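Mitotic checkpoint control protein kinase BUB1 (Drosophila melanogaster, PDB 6JKK) probably acts as an ATP-binding protein kinase of the mitotic checkpoint at the kinetochore, this chain being its kinase domain. Local coordinates at residues L247-L252 against R305-L310; R296-I301 against Q311-Q316; M26-L31 against I97-H102; K85-R88 against W93-Y96. All coordinates share one frame; numbering follows the deposited sequence.

Contact 1: L247-L252 against R305-L310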
loop_
_atom_site.group_PDB
_atom_site.type_symbol
_atom_site.label_atom_id
_atom_site.label_comp_id
_atom_site.label_asym_id
_atom_site.label_seq_id
_atom_site.Cartn_x
_atom_site.Cartn_y
_atom_site.Cartn_z
ATOM N N LEU A 247 4.894 -12.113 0.307
ATOM C CA LEU A 247 4.263 -11.448 -0.839
ATOM C C LEU A 247 4.355 -9.928 -0.720
ATOM O O LEU A 247 4.613 -9.228 -1.705
ATOM C CB LEU A 247 2.797 -11.886 -0.982
ATOM C CG LEU A 247 2.040 -11.357 -2.204
ATOM C CD1 LEU A 247 2.716 -11.828 -3.489
ATOM C CD2 LEU A 247 0.579 -11.771 -2.193
ATOM N N ASP A 248 4.133 -9.425 0.492
ATOM C CA ASP A 248 4.237 -7.995 0.758
ATOM C C ASP A 248 5.687 -7.529 0.719
ATOM O O ASP A 248 5.983 -6.443 0.224
ATOM C CB ASP A 248 3.637 -7.672 2.125
ATOM C CG ASP A 248 2.150 -7.454 2.066
ATOM O OD1 ASP A 248 1.579 -7.565 0.959
ATOM O OD2 ASP A 248 1.558 -7.172 3.129
ATOM N N LEU A 249 6.585 -8.360 1.243
ATOM C CA LEU A 249 7.999 -7.998 1.331
ATOM C C LEU A 249 8.595 -7.943 -0.077
ATOM O O LEU A 249 9.472 -7.128 -0.368
ATOM C CB LEU A 249 8.751 -8.976 2.241
ATOM C CG LEU A 249 8.183 -9.076 3.663
ATOM C CD1 LEU A 249 9.043 -9.940 4.558
ATOM C CD2 LEU A 249 8.007 -7.695 4.284
ATOM N N TYR A 250 8.082 -8.792 -0.958
ATOM C CA TYR A 250 8.434 -8.725 -2.375
ATOM C C TYR A 250 7.935 -7.407 -2.960
ATOM O O TYR A 250 8.678 -6.713 -3.660
ATOM C CB TYR A 250 7.828 -9.915 -3.124
ATOM C CG TYR A 250 8.060 -9.902 -4.622
ATOM C CD1 TYR A 250 9.214 -10.441 -5.169
ATOM C CD2 TYR A 250 7.114 -9.362 -5.484
ATOM C CE1 TYR A 250 9.426 -10.435 -6.535
ATOM C CE2 TYR A 250 7.312 -9.349 -6.843
ATOM C CZ TYR A 250 8.470 -9.886 -7.365
ATOM O OH TYR A 250 8.666 -9.873 -8.723
ATOM N N GLY A 251 6.685 -7.055 -2.660
ATOM C CA GLY A 251 6.107 -5.807 -3.138
ATOM C C GLY A 251 6.883 -4.591 -2.673
ATOM O O GLY A 251 7.092 -3.632 -3.438
ATOM N N LEU A 252 7.319 -4.642 -1.414
ATOM C CA LEU A 252 8.136 -3.590 -0.814
ATOM C C LEU A 252 9.401 -3.326 -1.624
ATOM O O LEU A 252 9.724 -2.176 -1.929
ATOM C CB LEU A 252 8.533 -3.980 0.611
ATOM C CG LEU A 252 8.032 -3.131 1.777
ATOM C CD1 LEU A 252 8.723 -3.550 3.068
ATOM C CD2 LEU A 252 8.243 -1.648 1.513
ATOM N N ARG A 305 7.493 -19.583 8.521
ATOM C CA ARG A 305 7.499 -19.619 9.976
ATOM C C ARG A 305 8.096 -18.360 10.583
ATOM O O ARG A 305 7.614 -17.873 11.607
ATOM C CB ARG A 305 8.259 -20.842 10.478
ATOM C CG ARG A 305 7.576 -22.149 10.150
ATOM C CD ARG A 305 7.840 -23.172 11.237
ATOM N NE ARG A 305 6.723 -24.099 11.398
ATOM C CZ ARG A 305 6.698 -25.341 10.920
ATOM N NH1 ARG A 305 7.734 -25.821 10.245
ATOM N NH2 ARG A 305 5.634 -26.106 11.124
ATOM N N THR A 306 9.158 -17.850 9.963
ATOM C CA THR A 306 9.839 -16.656 10.458
ATOM C C THR A 306 10.137 -15.666 9.332
ATOM O O THR A 306 10.765 -16.020 8.332
ATOM C CB THR A 306 11.162 -17.018 11.171
ATOM O OG1 THR A 306 12.099 -17.523 10.213
ATOM C CG2 THR A 306 10.928 -18.071 12.232
ATOM N N MET A 307 9.678 -14.430 9.497
ATOM C CA MET A 307 9.981 -13.367 8.543
ATOM C C MET A 307 11.242 -12.625 8.978
ATOM O O MET A 307 11.606 -12.661 10.152
ATOM C CB MET A 307 8.803 -12.394 8.443
ATOM C CG MET A 307 7.541 -13.009 7.853
ATOM S SD MET A 307 7.803 -13.574 6.159
ATOM C CE MET A 307 7.570 -15.336 6.377
ATOM N N PRO A 308 11.930 -11.966 8.032
ATOM C CA PRO A 308 13.079 -11.137 8.411
ATOM C C PRO A 308 12.686 -9.986 9.331
ATOM O O PRO A 308 11.546 -9.515 9.278
ATOM C CB PRO A 308 13.561 -10.572 7.070
ATOM C CG PRO A 308 12.402 -10.724 6.132
ATOM C CD PRO A 308 11.731 -11.989 6.574
ATOM N N ASN A 309 13.623 -9.540 10.163
ATOM C CA ASN A 309 13.389 -8.406 11.058
ATOM C C ASN A 309 13.391 -7.092 10.273
ATOM O O ASN A 309 14.451 -6.595 9.886
ATOM C CB ASN A 309 14.455 -8.388 12.169
ATOM C CG ASN A 309 14.159 -7.368 13.268
ATOM O OD1 ASN A 309 13.640 -6.287 13.009
ATOM N ND2 ASN A 309 14.504 -7.715 14.502
ATOM N N LEU A 310 12.206 -6.527 10.048
ATOM C CA LEU A 310 12.078 -5.288 9.283
ATOM C C LEU A 310 12.673 -4.083 10.028
ATOM O O LEU A 310 13.125 -3.119 9.402
ATOM C CB LEU A 310 10.611 -5.021 8.921
ATOM C CG LEU A 310 9.870 -6.101 8.128
ATOM C CD1 LEU A 310 8.514 -5.603 7.636
ATOM C CD2 LEU A 310 10.707 -6.575 6.950
#

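Contact 2: R296-I301 against Q311-Q316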
loop_
_atom_site.group_PDB
_atom_site.type_symbol
_atom_site.label_atom_id
_atom_site.label_comp_id
_atom_site.label_asym_id
_atom_site.label_seq_id
_atom_site.Cartn_x
_atom_site.Cartn_y
_atom_site.Cartn_z
ATOM N N ARG A 296 18.274 -8.455 -0.692
ATOM C CA ARG A 296 18.500 -9.886 -0.495
ATOM C C ARG A 296 17.672 -10.437 0.662
ATOM O O ARG A 296 17.102 -11.528 0.569
ATOM C CB ARG A 296 19.984 -10.180 -0.265
ATOM C CG ARG A 296 20.318 -11.665 -0.272
ATOM C CD ARG A 296 21.802 -11.931 -0.031
ATOM N NE ARG A 296 22.636 -10.743 -0.192
ATOM C CZ ARG A 296 23.087 -10.004 0.821
ATOM N NH1 ARG A 296 22.781 -10.325 2.071
ATOM N NH2 ARG A 296 23.839 -8.941 0.585
ATOM N N THR A 297 17.603 -9.670 1.745
ATOM C CA THR A 297 16.890 -10.091 2.945
ATOM C C THR A 297 15.387 -10.169 2.699
ATOM O O THR A 297 14.709 -11.089 3.173
ATOM C CB THR A 297 17.169 -9.123 4.100
ATOM O OG1 THR A 297 18.573 -9.120 4.382
ATOM C CG2 THR A 297 16.413 -9.529 5.347
ATOM N N LEU A 298 14.865 -9.199 1.957
ATOM C CA LEU A 298 13.427 -9.134 1.724
ATOM C C LEU A 298 12.967 -10.085 0.620
ATOM O O LEU A 298 11.807 -10.495 0.601
ATOM C CB LEU A 298 12.997 -7.699 1.411
ATOM C CG LEU A 298 13.045 -6.667 2.542
ATOM C CD1 LEU A 298 12.855 -5.251 2.003
ATOM C CD2 LEU A 298 11.989 -6.972 3.585
ATOM N N LEU A 299 13.872 -10.434 -0.294
ATOM C CA LEU A 299 13.526 -11.322 -1.406
ATOM C C LEU A 299 13.765 -12.798 -1.105
ATOM O O LEU A 299 13.132 -13.674 -1.702
ATOM C CB LEU A 299 14.316 -10.946 -2.662
ATOM C CG LEU A 299 13.910 -9.674 -3.399
ATOM C CD1 LEU A 299 14.841 -9.412 -4.566
ATOM C CD2 LEU A 299 12.483 -9.805 -3.885
ATOM N N ASN A 300 14.692 -13.079 -0.197
ATOM C CA ASN A 300 15.101 -14.455 0.033
ATOM C C ASN A 300 14.831 -14.884 1.462
ATOM O O ASN A 300 15.683 -14.726 2.339
ATOM C CB ASN A 300 16.576 -14.628 -0.320
ATOM C CG ASN A 300 16.866 -14.296 -1.774
ATOM O OD1 ASN A 300 16.841 -15.173 -2.638
ATOM N ND2 ASN A 300 17.141 -13.027 -2.050
ATOM N N ILE A 301 13.638 -15.430 1.677
ATOM C CA ILE A 301 13.177 -15.828 3.005
ATOM C C ILE A 301 13.010 -17.345 3.061
ATOM O O ILE A 301 12.451 -17.950 2.142
ATOM C CB ILE A 301 11.859 -15.101 3.356
ATOM C CG1 ILE A 301 12.093 -13.589 3.327
ATOM C CG2 ILE A 301 11.340 -15.530 4.717
ATOM C CD1 ILE A 301 10.837 -12.758 3.132
ATOM N N GLN A 311 12.670 -4.135 11.357
ATOM C CA GLN A 311 13.242 -3.050 12.149
ATOM C C GLN A 311 14.757 -2.981 12.006
ATOM O O GLN A 311 15.324 -1.889 12.001
ATOM C CB GLN A 311 12.842 -3.164 13.626
ATOM C CG GLN A 311 11.357 -2.858 13.870
ATOM C CD GLN A 311 10.916 -1.509 13.300
ATOM O OE1 GLN A 311 11.629 -0.508 13.411
ATOM N NE2 GLN A 311 9.727 -1.477 12.696
ATOM N N GLN A 312 15.408 -4.136 11.885
ATOM C CA GLN A 312 16.861 -4.168 11.650
ATOM C C GLN A 312 17.191 -3.501 10.313
ATOM O O GLN A 312 18.216 -2.828 10.168
ATOM C CB GLN A 312 17.380 -5.607 11.663
ATOM C CG GLN A 312 18.780 -5.786 11.063
ATOM C CD GLN A 312 19.861 -5.058 11.843
ATOM O OE1 GLN A 312 19.743 -4.859 13.052
ATOM N NE2 GLN A 312 20.924 -4.655 11.151
ATOM N N LEU A 313 16.313 -3.680 9.334
ATOM C CA LEU A 313 16.502 -3.028 8.043
ATOM C C LEU A 313 16.339 -1.514 8.181
ATOM O O LEU A 313 17.084 -0.743 7.566
ATOM C CB LEU A 313 15.536 -3.590 6.999
ATOM C CG LEU A 313 15.760 -5.054 6.631
ATOM C CD1 LEU A 313 14.783 -5.500 5.551
ATOM C CD2 LEU A 313 17.194 -5.281 6.185
ATOM N N ARG A 314 15.377 -1.091 8.999
ATOM C CA ARG A 314 15.183 0.334 9.249
ATOM C C ARG A 314 16.429 0.896 9.927
ATOM O O ARG A 314 16.879 1.986 9.587
ATOM C CB ARG A 314 13.937 0.589 10.107
ATOM C CG ARG A 314 12.618 0.331 9.396
ATOM C CD ARG A 314 11.422 0.797 10.235
ATOM N NE ARG A 314 11.348 2.257 10.333
ATOM C CZ ARG A 314 11.532 2.955 11.451
ATOM N NH1 ARG A 314 11.777 2.337 12.602
ATOM N NH2 ARG A 314 11.444 4.283 11.429
ATOM N N THR A 315 17.003 0.136 10.851
ATOM C CA THR A 315 18.243 0.547 11.516
ATOM C C THR A 315 19.372 0.761 10.508
ATOM O O THR A 315 20.133 1.732 10.610
ATOM C CB THR A 315 18.659 -0.465 12.591
ATOM O OG1 THR A 315 17.665 -0.478 13.626
ATOM C CG2 THR A 315 20.020 -0.092 13.204
ATOM N N GLN A 316 19.470 -0.130 9.526
ATOM C CA GLN A 316 20.514 -0.005 8.517
ATOM C C GLN A 316 20.364 1.298 7.743
ATOM O O GLN A 316 21.350 2.006 7.509
ATOM C CB GLN A 316 20.508 -1.211 7.570
ATOM C CG GLN A 316 20.921 -2.527 8.240
ATOM C CD GLN A 316 21.255 -3.606 7.228
ATOM O OE1 GLN A 316 22.035 -3.379 6.299
ATOM N NE2 GLN A 316 20.666 -4.785 7.399
HETATM O O HOH W 1 20.620 -7.487 5.786
#

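Contact 3: M26-L31 against I97-H102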
loop_
_atom_site.group_PDB
_atom_site.type_symbol
_atom_site.label_atom_id
_atom_site.label_comp_id
_atom_site.label_asym_id
_atom_site.label_seq_id
_atom_site.Cartn_x
_atom_site.Cartn_y
_atom_site.Cartn_z
ATOM N N MET A 26 -24.634 -8.227 8.988
ATOM C CA MET A 26 -25.314 -7.838 10.210
ATOM C C MET A 26 -24.556 -6.722 10.944
ATOM O O MET A 26 -25.167 -5.845 11.564
ATOM C CB MET A 26 -25.466 -9.071 11.094
ATOM C CG MET A 26 -25.766 -8.808 12.540
ATOM S SD MET A 26 -25.871 -10.383 13.406
ATOM C CE MET A 26 -26.881 -11.300 12.244
ATOM N N TYR A 27 -23.229 -6.750 10.864
ATOM C CA TYR A 27 -22.417 -5.705 11.480
ATOM C C TYR A 27 -22.513 -4.381 10.723
ATOM O O TYR A 27 -22.816 -3.352 11.323
ATOM C CB TYR A 27 -20.953 -6.147 11.606
ATOM C CG TYR A 27 -20.005 -5.091 12.167
ATOM C CD1 TYR A 27 -20.280 -4.434 13.364
ATOM C CD2 TYR A 27 -18.824 -4.773 11.503
ATOM C CE1 TYR A 27 -19.412 -3.478 13.872
ATOM C CE2 TYR A 27 -17.947 -3.823 12.006
ATOM C CZ TYR A 27 -18.246 -3.179 13.190
ATOM O OH TYR A 27 -17.373 -2.228 13.692
ATOM N N ILE A 28 -22.273 -4.394 9.413
ATOM C CA ILE A 28 -22.248 -3.128 8.673
ATOM C C ILE A 28 -23.618 -2.447 8.604
ATOM O O ILE A 28 -23.701 -1.226 8.446
ATOM C CB ILE A 28 -21.612 -3.251 7.268
ATOM C CG1 ILE A 28 -22.438 -4.141 6.342
ATOM C CG2 ILE A 28 -20.179 -3.771 7.371
ATOM C CD1 ILE A 28 -21.827 -4.260 4.938
ATOM N N GLU A 29 -24.682 -3.235 8.759
ATOM C CA GLU A 29 -26.043 -2.696 8.839
ATOM C C GLU A 29 -26.244 -1.772 10.048
ATOM O O GLU A 29 -27.223 -1.026 10.107
ATOM C CB GLU A 29 -27.063 -3.837 8.917
ATOM C CG GLU A 29 -27.346 -4.548 7.603
ATOM C CD GLU A 29 -28.092 -5.856 7.801
ATOM O OE1 GLU A 29 -28.692 -6.045 8.883
ATOM O OE2 GLU A 29 -28.068 -6.694 6.876
ATOM N N LYS A 30 -25.322 -1.840 11.010
ATOM C CA LYS A 30 -25.410 -1.065 12.252
ATOM C C LYS A 30 -24.494 0.158 12.284
ATOM O O LYS A 30 -24.586 0.991 13.194
ATOM C CB LYS A 30 -25.035 -1.948 13.437
ATOM C CG LYS A 30 -26.206 -2.459 14.245
ATOM C CD LYS A 30 -26.952 -3.546 13.514
ATOM C CE LYS A 30 -27.568 -4.522 14.505
ATOM N NZ LYS A 30 -27.822 -5.838 13.867
ATOM N N LEU A 31 -23.594 0.255 11.314
ATOM C CA LEU A 31 -22.588 1.316 11.320
ATOM C C LEU A 31 -23.161 2.622 10.782
ATOM O O LEU A 31 -23.644 2.666 9.654
ATOM C CB LEU A 31 -21.370 0.895 10.497
ATOM C CG LEU A 31 -20.541 -0.259 11.061
ATOM C CD1 LEU A 31 -19.504 -0.734 10.048
ATOM C CD2 LEU A 31 -19.871 0.133 12.380
ATOM N N ILE A 97 -11.594 -5.495 5.750
ATOM C CA ILE A 97 -10.169 -5.349 6.052
ATOM C C ILE A 97 -9.875 -3.995 6.701
ATOM O O ILE A 97 -9.178 -3.917 7.717
ATOM C CB ILE A 97 -9.283 -5.510 4.788
ATOM C CG1 ILE A 97 -9.338 -6.949 4.251
ATOM C CG2 ILE A 97 -7.842 -5.076 5.088
ATOM C CD1 ILE A 97 -8.835 -8.022 5.227
ATOM N N CYS A 98 -10.418 -2.930 6.120
ATOM C CA CYS A 98 -10.159 -1.581 6.611
ATOM C C CYS A 98 -10.696 -1.378 8.014
ATOM O O CYS A 98 -10.037 -0.767 8.857
ATOM C CB CYS A 98 -10.765 -0.542 5.674
ATOM S SG CYS A 98 -9.836 -0.360 4.159
ATOM N N LEU A 99 -11.893 -1.893 8.267
ATOM C CA LEU A 99 -12.463 -1.826 9.606
ATOM C C LEU A 99 -11.543 -2.549 10.597
ATOM O O LEU A 99 -11.279 -2.043 11.699
ATOM C CB LEU A 99 -13.863 -2.452 9.613
ATOM C CG LEU A 99 -14.954 -1.636 8.915
ATOM C CD1 LEU A 99 -16.204 -2.480 8.673
ATOM C CD2 LEU A 99 -15.301 -0.397 9.735
ATOM N N GLU A 100 -11.053 -3.726 10.206
ATOM C CA GLU A 100 -10.208 -4.530 11.099
ATOM C C GLU A 100 -8.884 -3.846 11.371
ATOM O O GLU A 100 -8.413 -3.829 12.506
ATOM C CB GLU A 100 -9.965 -5.933 10.530
ATOM C CG GLU A 100 -11.102 -6.917 10.793
ATOM C CD GLU A 100 -11.462 -7.014 12.267
ATOM O OE1 GLU A 100 -10.648 -7.547 13.053
ATOM O OE2 GLU A 100 -12.550 -6.542 12.640
ATOM N N ILE A 101 -8.275 -3.289 10.327
ATOM C CA ILE A 101 -7.026 -2.567 10.510
ATOM C C ILE A 101 -7.197 -1.488 11.581
ATOM O O ILE A 101 -6.420 -1.407 12.541
ATOM C CB ILE A 101 -6.532 -1.941 9.192
ATOM C CG1 ILE A 101 -5.958 -3.025 8.276
ATOM C CG2 ILE A 101 -5.449 -0.909 9.476
ATOM C CD1 ILE A 101 -5.652 -2.545 6.869
ATOM N N HIS A 102 -8.237 -0.676 11.443
ATOM C CA HIS A 102 -8.420 0.427 12.379
ATOM C C HIS A 102 -8.921 -0.047 13.744
ATOM O O HIS A 102 -8.779 0.650 14.746
ATOM C CB HIS A 102 -9.281 1.537 11.755
ATOM C CG HIS A 102 -8.551 2.307 10.696
ATOM N ND1 HIS A 102 -7.774 3.411 10.980
ATOM C CD2 HIS A 102 -8.433 2.097 9.362
ATOM C CE1 HIS A 102 -7.222 3.857 9.864
ATOM N NE2 HIS A 102 -7.610 3.080 8.867
#

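Contact 4: K85-R88 against W93-Y96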
loop_
_atom_site.group_PDB
_atom_site.type_symbol
_atom_site.label_atom_id
_atom_site.label_comp_id
_atom_site.label_asym_id
_atom_site.label_seq_id
_atom_site.Cartn_x
_atom_site.Cartn_y
_atom_site.Cartn_z
ATOM N N LYS A 85 -14.205 5.766 -4.348
ATOM C CA LYS A 85 -13.878 4.548 -5.079
ATOM C C LYS A 85 -15.113 3.691 -5.264
ATOM O O LYS A 85 -15.722 3.232 -4.285
ATOM C CB LYS A 85 -12.806 3.747 -4.340
ATOM C CG LYS A 85 -12.421 2.448 -5.039
ATOM C CD LYS A 85 -11.397 1.681 -4.217
ATOM C CE LYS A 85 -10.992 0.381 -4.886
ATOM N NZ LYS A 85 -9.847 -0.239 -4.153
ATOM N N GLN A 86 -15.475 3.482 -6.525
ATOM C CA GLN A 86 -16.641 2.685 -6.868
ATOM C C GLN A 86 -16.206 1.342 -7.428
ATOM O O GLN A 86 -15.274 1.274 -8.237
ATOM C CB GLN A 86 -17.483 3.416 -7.906
ATOM C CG GLN A 86 -18.757 2.664 -8.296
ATOM C CD GLN A 86 -19.798 3.572 -8.912
ATOM O OE1 GLN A 86 -19.552 4.225 -9.928
ATOM N NE2 GLN A 86 -20.967 3.631 -8.288
ATOM N N GLU A 87 -16.860 0.268 -6.998
ATOM C CA GLU A 87 -16.530 -1.043 -7.546
ATOM C C GLU A 87 -17.758 -1.922 -7.738
ATOM O O GLU A 87 -18.673 -1.917 -6.912
ATOM C CB GLU A 87 -15.490 -1.755 -6.674
ATOM C CG GLU A 87 -15.055 -3.112 -7.227
ATOM C CD GLU A 87 -13.916 -3.737 -6.444
ATOM O OE1 GLU A 87 -13.272 -3.026 -5.642
ATOM O OE2 GLU A 87 -13.667 -4.945 -6.637
ATOM N N ARG A 88 -17.760 -2.668 -8.843
ATOM C CA ARG A 88 -18.766 -3.687 -9.132
ATOM C C ARG A 88 -18.059 -5.027 -9.357
ATOM O O ARG A 88 -17.047 -5.084 -10.060
ATOM C CB ARG A 88 -19.578 -3.313 -10.379
ATOM C CG ARG A 88 -20.342 -1.994 -10.259
ATOM C CD ARG A 88 -20.902 -1.524 -11.596
ATOM N NE ARG A 88 -19.858 -1.530 -12.613
ATOM C CZ ARG A 88 -19.030 -0.516 -12.848
ATOM N NH1 ARG A 88 -19.128 0.611 -12.150
ATOM N NH2 ARG A 88 -18.103 -0.630 -13.788
ATOM N N TRP A 93 -15.427 -7.083 1.137
ATOM C CA TRP A 93 -14.164 -7.516 1.730
ATOM C C TRP A 93 -13.236 -6.352 2.040
ATOM O O TRP A 93 -12.616 -6.305 3.105
ATOM C CB TRP A 93 -13.468 -8.513 0.801
ATOM C CG TRP A 93 -12.171 -9.048 1.339
ATOM C CD1 TRP A 93 -10.902 -8.717 0.928
ATOM C CD2 TRP A 93 -12.015 -10.011 2.387
ATOM N NE1 TRP A 93 -9.972 -9.421 1.663
ATOM C CE2 TRP A 93 -10.630 -10.221 2.560
ATOM C CE3 TRP A 93 -12.914 -10.718 3.195
ATOM C CZ2 TRP A 93 -10.128 -11.114 3.515
ATOM C CZ3 TRP A 93 -12.414 -11.596 4.137
ATOM C CH2 TRP A 93 -11.036 -11.789 4.291
ATOM N N GLU A 94 -13.137 -5.412 1.107
ATOM C CA GLU A 94 -12.302 -4.239 1.326
ATOM C C GLU A 94 -12.726 -3.463 2.582
ATOM O O GLU A 94 -11.877 -3.036 3.372
ATOM C CB GLU A 94 -12.317 -3.340 0.091
ATOM C CG GLU A 94 -11.581 -2.031 0.277
ATOM C CD GLU A 94 -11.447 -1.281 -1.021
ATOM O OE1 GLU A 94 -11.971 -1.769 -2.045
ATOM O OE2 GLU A 94 -10.813 -0.212 -1.013
ATOM N N PHE A 95 -14.036 -3.311 2.776
ATOM C CA PHE A 95 -14.579 -2.615 3.937
ATOM C C PHE A 95 -14.201 -3.400 5.196
ATOM O O PHE A 95 -13.742 -2.815 6.182
ATOM C CB PHE A 95 -16.107 -2.465 3.800
ATOM C CG PHE A 95 -16.731 -1.461 4.748
ATOM C CD1 PHE A 95 -15.961 -0.495 5.390
ATOM C CD2 PHE A 95 -18.104 -1.501 5.007
ATOM C CE1 PHE A 95 -16.548 0.423 6.268
ATOM C CE2 PHE A 95 -18.699 -0.591 5.879
ATOM C CZ PHE A 95 -17.924 0.369 6.514
ATOM N N TYR A 96 -14.354 -4.724 5.151
ATOM C CA TYR A 96 -13.976 -5.571 6.287
ATOM C C TYR A 96 -12.514 -5.380 6.706
ATOM O O TYR A 96 -12.234 -5.140 7.881
ATOM C CB TYR A 96 -14.236 -7.059 5.992
ATOM C CG TYR A 96 -13.524 -7.979 6.976
ATOM C CD1 TYR A 96 -14.043 -8.208 8.246
ATOM C CD2 TYR A 96 -12.323 -8.604 6.637
ATOM C CE1 TYR A 96 -13.384 -9.031 9.157
ATOM C CE2 TYR A 96 -11.655 -9.433 7.541
ATOM C CZ TYR A 96 -12.195 -9.642 8.795
ATOM O OH TYR A 96 -11.549 -10.463 9.696
HETATM O O HOH W 2 -13.882 -1.138 -3.769
#

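Contact 1: L247-L252 against R305-L310
Leu249 of helix 246-261 packs on Met307, Pro308 and Leu310 in the mainly helical C-lobe of the protein kinase fold. Its helix corresponds to αF. The other segment belongs to the loop that joins αH (288-299) to αI (310-322). The contact is wholly apolar, and the two methyl branches of Leu249 share it. CD1 meets the proline tip to tip, with Leu249 CD1 3.8 Å from Pro308 CG. The same Leu249 CD1 has Met307 SD at 4.2 Å, brought there by a methionine chain bent at chi2 and chi3. The other branch works on Leu310: Leu249 CD2 lies 4.0 Å from both CD1 and CD2 of that leucine. The two leucine side chains meet at a slant. Leu249 CG stands beside its backbone N (chi1 -57°), and this sends the fork out toward the loop. With an alanine at this position, both methyls are gone, and a gap would probably open between the helix and Pro308 and Leu310.

Around this first shell, Leu298, Ile301 and His174 also touch Leu249. Leu310 rests on Leu298 as well. One residue back on the helix, Asp248 faces the catalytic loop. Its OD2 is hydrogen-bonded to His180 N and His174 NE2, and its OD1 to Ala181 N, as the αF aspartate does in kinases. On the loop side, Asn309 is the N-cap of helix 310-322. Its OD1 is hydrogen-bonded to Gln312 N, which fixes the helix start right beside Leu310.

Contact 2: R296-I301 against Q311-Q316
Leu298 and Leu313 form a small, buried apolar contact between helices 288-299 and 310-322, the αH and αI helices of the kinase C-lobe. One methyl does most of the work. Leu313 CD1 lies 3.7 Å from Leu298 CG and equally close to Leu298 CD2. The side chains run past one another, and CD1 rests against the branch point of its partner. Leu298 CG stands beside its own backbone N (chi1 -70°), which brings its fork alongside Leu313. Thr297 adds a looser touch, with Thr297 CG2 4.4 Å from Leu313 CD1. Beyond the pair, Leu298 leans on Val253 of helix 246-261, and Leu313 on Leu167 of helix 156-175.

A polar link runs beside the leucines. Water 1 donates to Thr297 OG1 at 3.0 Å and accepts from Gln316 NE2 at 3.1 Å. Thr297 OG1 is also bonded to Asn293 O, within its own helix. Asn293 ND2 crosses between the helices directly, to Gln316 OE1. Where helix 288-299 ends, Asn300 ND2 turns back to Arg296 O at 3.0 Å and also reaches Trp276 O. It meets a lone pair of Arg296 O in the carbonyl plane, and Asn300 N shares that acceptor.

No direct hydrogen bond joins the two segments. The contact is thus apolar at its centre, with a polar margin where a water links Thr297 and Gln316.

Contact 3: M26-L31 against I97-H102
Leu99 meets Tyr27, Ile28 and Leu31 in a contact made wholly of apolar groups. Its CD1 methyl is the shared point. Leu31 approaches tip to tip, with Leu31 CD1 4.0 Å from Leu99 CD1. Tyr27 and Leu99 pass each other side by side, pointing roughly opposite ways. Tyr27 CE2 is 4.0 Å from Leu99 CD1, and the methyl approaches the ring obliquely. Ile28 is more distant, its CG2 4.4 Å from Leu99 CD1.

Within segment 26-31, Leu31 CD1 also lies over one face of the Tyr27 ring, 3.9 Å above its plane and offset toward the rim. Tyr27 CG is anti to the backbone N (chi1 177°), and this swings the ring out to helix 92-104.

Backbone hydrogen bonds shape the segment. A type I turn runs from Ile28 to Leu31, with Leu31 N 3.2 Å from Ile28 O. The turn brings Leu31 round to the same side as Tyr27.

Ile28 and Leu31 also touch Phe95, one helical turn before Leu99. Ile97, Cys98 and Ile101 use a different side of the helix, packing on Phe208. Helix 92-104 is αC of the kinase N-lobe. Here a segment from near the start of the chain packs against it, consistent with the N-terminal extension known in the related kinase Bub1.

Contact 4: K85-R88 against W93-Y96
Lys85 and Glu94 join strand 80-87 to helix 92-104 by a salt bridge. Both side chains are extended, one reaching from the strand and the other from the helix. Lys85 NZ is 3.3 Å from Glu94 OE2, which it meets on the syn side, 26° out of the carboxylate plane. A second, weak bond runs from Lys85 NZ to Glu94 OE1 at 3.4 Å. NZ thus faces both oxygens of the carboxylate, at rather long range. Its stronger polar partner is Asp207, the aspartate of the DFG motif. With a methionine in place of Lys85, the ammonium is gone, and Glu94 and Asp207 would probably lose the charge that links them.

Like charges also come close. Glu87 OE1 stands 4.0 Å from Glu94 OE1, the carboxylate planes 56° apart.

Water 2 sits between these two oxygens, 2.7 Å from Glu87 OE1 and 2.6 Å from Glu94 OE1. Asn91 ND2 gives Glu87 OE1 a further hydrogen bond. Glu94 OE2 is bonded to a glycerol, probably from the crystallisation liquor.

Lys85 is predicted to bind ATP. The pair is the β3 lysine–αC glutamate salt bridge of protein kinases, characteristic of an inward-placed αC helix at the nucleotide site.

In the fold
The four contacts fall into two groups, one in each lobe of the kinase fold. Contacts 3 and 4 share helix 92-104 in the N-lobe. Their centres are 12 Å apart, and they touch through Phe95. Contact 4 lies within the span of chain between the two segments of contact 3. In them αC meets segment 26-31 and strand 80-87. Contacts 1 and 2 come later, and their segments alternate along the chain. Their centres are 8 Å apart, and they merge into one packing of helices 246-261, 288-299 and 310-322. Contacts 2 and 4, 32 Å apart between centres, lie on opposite sides of the chain's centre. The predicted ATP site is thus well separated from this C-lobe packing.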